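Local coordinates for protein major allergen Alt a 1 (Alternaria alternata, PDB 3V0R) that forms a disulfide-linked beta-barrel homodimer and may bind and inhibit the beta-glucanase activity of host plant thaumatin-like proteins, at residues Phe21-Tyr31 with Asn102-Lys112. Numbering follows the deposited sequence. Where two conformers were deposited one is given.
Sequences FYGRKPEGTYY and NYCRAGGNGPK. With 0FU (2,5,6-triaminopyrimidin-4-ol), chain K; SO4 (sulfate ion), chain B.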
# COMPACT_ATOMS: atom_id res chain seq x y z
N PHE A 21 -4.91 -12.69 13.78
CA PHE A 21 -3.81 -13.41 13.16
C PHE A 21 -4.33 -14.16 11.95
O PHE A 21 -5.41 -14.74 11.99
CB PHE A 21 -3.23 -14.47 14.14
CG PHE A 21 -2.15 -15.32 13.54
CD1 PHE A 21 -0.92 -14.82 13.33
CD2 PHE A 21 -2.43 -16.58 13.11
CE1 PHE A 21 0.10 -15.61 12.81
CE2 PHE A 21 -1.45 -17.40 12.55
CZ PHE A 21 -0.18 -16.89 12.38
N TYR A 22 -3.57 -14.11 10.86
CA TYR A 22 -3.84 -14.90 9.66
C TYR A 22 -2.53 -15.47 9.19
O TYR A 22 -1.50 -14.88 9.39
CB TYR A 22 -4.44 -14.03 8.53
CG TYR A 22 -4.77 -14.74 7.20
CD1 TYR A 22 -6.09 -15.17 6.90
CD2 TYR A 22 -3.81 -14.89 6.20
CE1 TYR A 22 -6.40 -15.76 5.66
CE2 TYR A 22 -4.12 -15.52 4.98
CZ TYR A 22 -5.40 -15.96 4.72
OH TYR A 22 -5.70 -16.50 3.48
N GLY A 23 -2.59 -16.60 8.52
CA GLY A 23 -1.44 -17.10 7.77
C GLY A 23 -1.85 -18.13 6.74
O GLY A 23 -2.88 -18.78 6.88
N ARG A 24 -1.05 -18.26 5.69
CA ARG A 24 -1.32 -19.26 4.69
C ARG A 24 -0.07 -20.13 4.54
O ARG A 24 1.02 -19.61 4.41
CB ARG A 24 -1.70 -18.62 3.36
CG ARG A 24 -1.90 -19.70 2.29
CD ARG A 24 -2.30 -19.11 0.97
NE ARG A 24 -2.28 -20.15 -0.05
CZ ARG A 24 -1.89 -19.98 -1.28
NH1 ARG A 24 -1.88 -21.00 -2.13
NH2 ARG A 24 -1.61 -18.77 -1.74
N LYS A 25 -0.27 -21.42 4.56
CA LYS A 25 0.78 -22.42 4.29
C LYS A 25 0.38 -23.15 3.01
O LYS A 25 -0.47 -24.03 3.04
CB LYS A 25 0.81 -23.44 5.45
CG LYS A 25 1.17 -22.84 6.81
CD LYS A 25 1.08 -23.93 7.89
CE LYS A 25 1.57 -23.41 9.24
NZ LYS A 25 1.20 -24.41 10.34
N PRO A 26 0.96 -22.77 1.88
CA PRO A 26 0.53 -23.25 0.55
C PRO A 26 0.79 -24.72 0.35
O PRO A 26 0.07 -25.38 -0.44
CB PRO A 26 1.38 -22.41 -0.42
CG PRO A 26 2.51 -21.88 0.38
CD PRO A 26 2.03 -21.76 1.78
N GLU A 27 1.79 -25.22 1.06
CA GLU A 27 2.10 -26.62 1.03
C GLU A 27 2.05 -27.27 2.39
O GLU A 27 2.58 -28.36 2.58
CB GLU A 27 3.50 -26.81 0.40
CG GLU A 27 3.57 -26.26 -1.02
CD GLU A 27 2.62 -26.98 -1.99
OE1 GLU A 27 2.23 -28.14 -1.73
OE2 GLU A 27 2.25 -26.41 -3.05
N GLY A 28 1.39 -26.62 3.34
CA GLY A 28 1.17 -27.14 4.65
C GLY A 28 2.37 -27.07 5.57
O GLY A 28 2.32 -27.65 6.63
N THR A 29 3.44 -26.39 5.16
CA THR A 29 4.67 -26.32 5.98
C THR A 29 5.00 -24.88 6.31
O THR A 29 4.50 -24.32 7.27
CB THR A 29 5.84 -27.04 5.26
OG1 THR A 29 5.99 -26.51 3.95
CG2 THR A 29 5.60 -28.59 5.13
N TYR A 30 5.81 -24.25 5.47
CA TYR A 30 6.16 -22.81 5.63
C TYR A 30 4.96 -21.93 5.28
O TYR A 30 4.04 -22.36 4.53
CB TYR A 30 7.34 -22.44 4.72
CG TYR A 30 7.06 -22.76 3.28
CD1 TYR A 30 7.47 -23.96 2.71
CD2 TYR A 30 6.36 -21.86 2.48
CE1 TYR A 30 7.18 -24.26 1.37
CE2 TYR A 30 6.09 -22.14 1.14
CZ TYR A 30 6.51 -23.33 0.60
OH TYR A 30 6.18 -23.59 -0.69
N TYR A 31 4.95 -20.73 5.88
CA TYR A 31 4.00 -19.69 5.52
C TYR A 31 4.48 -18.96 4.25
O TYR A 31 5.68 -18.75 4.09
CB TYR A 31 3.90 -18.62 6.64
CG TYR A 31 3.19 -19.15 7.89
CD1 TYR A 31 1.82 -19.29 7.92
CD2 TYR A 31 3.90 -19.46 9.03
CE1 TYR A 31 1.16 -19.78 9.05
CE2 TYR A 31 3.24 -19.88 10.20
CZ TYR A 31 1.88 -20.05 10.20
OH TYR A 31 1.22 -20.48 11.34
N ASN A 102 -3.71 -20.26 17.13
CA ASN A 102 -4.45 -20.27 15.89
C ASN A 102 -4.88 -21.67 15.46
O ASN A 102 -4.38 -22.68 16.00
CB ASN A 102 -3.59 -19.59 14.85
CG ASN A 102 -2.32 -20.35 14.55
OD1 ASN A 102 -2.33 -21.22 13.72
ND2 ASN A 102 -1.26 -20.08 15.29
N TYR A 103 -5.82 -21.74 14.53
CA TYR A 103 -6.30 -23.00 13.99
C TYR A 103 -6.14 -23.01 12.48
O TYR A 103 -6.50 -21.98 11.83
CB TYR A 103 -7.78 -23.14 14.35
CG TYR A 103 -8.36 -24.43 13.88
CD1 TYR A 103 -7.95 -25.63 14.45
CD2 TYR A 103 -9.29 -24.47 12.86
CE1 TYR A 103 -8.47 -26.86 14.01
CE2 TYR A 103 -9.82 -25.68 12.40
CZ TYR A 103 -9.40 -26.86 12.98
OH TYR A 103 -9.92 -28.05 12.51
N CYS A 104 -5.55 -24.07 11.91
CA CYS A 104 -5.36 -24.21 10.48
C CYS A 104 -6.34 -25.19 9.89
O CYS A 104 -6.62 -26.26 10.46
CB CYS A 104 -3.93 -24.70 10.11
SG CYS A 104 -2.61 -23.67 10.80
N ARG A 105 -6.86 -24.87 8.71
CA ARG A 105 -7.78 -25.81 8.02
C ARG A 105 -7.53 -25.67 6.52
O ARG A 105 -7.04 -24.61 6.04
CB ARG A 105 -9.24 -25.47 8.41
CG ARG A 105 -9.88 -24.37 7.58
CD ARG A 105 -11.32 -24.02 8.03
NE ARG A 105 -12.40 -24.89 7.46
CZ ARG A 105 -13.27 -25.67 8.15
NH1 ARG A 105 -14.18 -26.37 7.46
NH2 ARG A 105 -13.25 -25.77 9.50
N ALA A 106 -7.91 -26.70 5.77
CA ALA A 106 -7.72 -26.74 4.30
C ALA A 106 -8.31 -25.49 3.64
O ALA A 106 -9.44 -25.03 3.94
CB ALA A 106 -8.32 -28.04 3.70
N GLY A 107 -7.52 -24.86 2.79
CA GLY A 107 -7.92 -23.59 2.16
C GLY A 107 -8.56 -23.73 0.80
O GLY A 107 -9.11 -22.77 0.30
N GLY A 108 -8.43 -24.90 0.20
CA GLY A 108 -9.02 -25.23 -1.12
C GLY A 108 -8.17 -24.96 -2.36
O GLY A 108 -8.57 -25.33 -3.47
N ASN A 109 -7.00 -24.36 -2.20
CA ASN A 109 -6.21 -23.92 -3.35
C ASN A 109 -4.98 -24.82 -3.48
O ASN A 109 -3.83 -24.35 -3.44
CB ASN A 109 -5.77 -22.45 -3.19
CG ASN A 109 -5.11 -21.87 -4.45
OD1 ASN A 109 -5.38 -22.32 -5.57
ND2 ASN A 109 -4.30 -20.83 -4.28
N GLY A 110 -5.25 -26.10 -3.62
CA GLY A 110 -4.20 -27.11 -3.70
C GLY A 110 -4.41 -28.16 -2.63
O GLY A 110 -4.99 -27.87 -1.56
N PRO A 111 -3.85 -29.36 -2.85
CA PRO A 111 -4.16 -30.46 -1.97
C PRO A 111 -3.48 -30.33 -0.62
O PRO A 111 -3.98 -30.93 0.30
CB PRO A 111 -3.66 -31.70 -2.73
CG PRO A 111 -2.61 -31.19 -3.67
CD PRO A 111 -2.77 -29.70 -3.82
N LYS A 112 -2.40 -29.54 -0.48
CA LYS A 112 -1.77 -29.29 0.84
C LYS A 112 -1.84 -27.80 1.32
O LYS A 112 -1.08 -27.36 2.17
CB LYS A 112 -0.33 -29.78 0.83
CG LYS A 112 -0.13 -31.24 0.41
CD LYS A 112 1.29 -31.75 0.76
CE LYS A 112 2.28 -31.66 -0.41
NZ LYS A 112 3.70 -31.25 -0.05
C4 0FU K . -5.16 -9.34 4.48
N3 0FU K . -5.83 -8.61 5.40
C2 0FU K . -6.54 -9.26 6.36
NAA 0FU K . -7.22 -8.53 7.26
N1 0FU K . -6.58 -10.61 6.44
C6 0FU K . -5.94 -11.35 5.51
NAB 0FU K . -5.92 -12.69 5.42
C5 0FU K . -5.23 -10.71 4.55
NAC 0FU K . -4.59 -11.46 3.67
O4 0FU K . -4.39 -8.81 3.45
S SO4 B . -1.50 -20.03 -6.36
O1 SO4 B . -2.82 -19.33 -6.54
O2 SO4 B . -1.75 -21.50 -6.42
O3 SO4 B . -0.57 -19.60 -7.46
O4 SO4 B . -0.83 -19.76 -5.05
O HOH W 1 -1.31 -24.00 -2.52
O HOH W 2 -1.02 -27.56 -1.90
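At one end of the Alt a 1 beta-barrel, the type I turn Lys25-Gly28 at the end of strand 15-25 meets the loop that leads out of strand 93-106. Two waters join them. One donates to both Pro26 O (2.9 Å) and Asn109 O, and weakly accepts from Arg24 NH1; the other donates to the same Pro26 O and accepts from Lys112 N at 2.8 Å, so that a single turn carbonyl receives two water protons. Lys112 O approaches Gly28 N at 2.8 Å, but the angle is too poor for a hydrogen bond. Beside it the Lys112 chain, bent at its outer torsions, lays CB against Glu27 O and brings NZ to 3.8 Å from Glu27 OE1, a long salt bridge.

The two strands are not paired directly: strand 114-128 runs between them, antiparallel to both, and Cys104 is bound to it through the disulfide with Cys116. Over this intervening strand Phe21 CD2 packs on Asn102 CB at 3.7 Å, ring and amide planes 39° apart, while Asn102 ND2 bonds to Leu100 O. Further along, the extended Lys25 chain carries NZ to 3.9 Å from Cys104 SG.

Arg24, its CG turned opposite the backbone N (chi1 177°) and its chain straight through NE, brings NH1 to 3.2 Å from Asn109 ND2 at the subunit interface, two donors that do not bond each other but share the sulfate. NE forms a salt bridge with Asp113, and NH1 bonds weakly to sulfate O4, at the guanidinium edge. Asn109 ND2 donates almost straight to sulfate O1 (3.1 Å, 172°) and also bonds to Glu20 of the second subunit, whose Lys17 binds both Asn109 OD1 and the sulfate. On the same strand, Tyr22 belongs to the 2,5,6-triaminopyrimidin-4-ol pocket, though the ligand's too-close approach over its ring is doubtful.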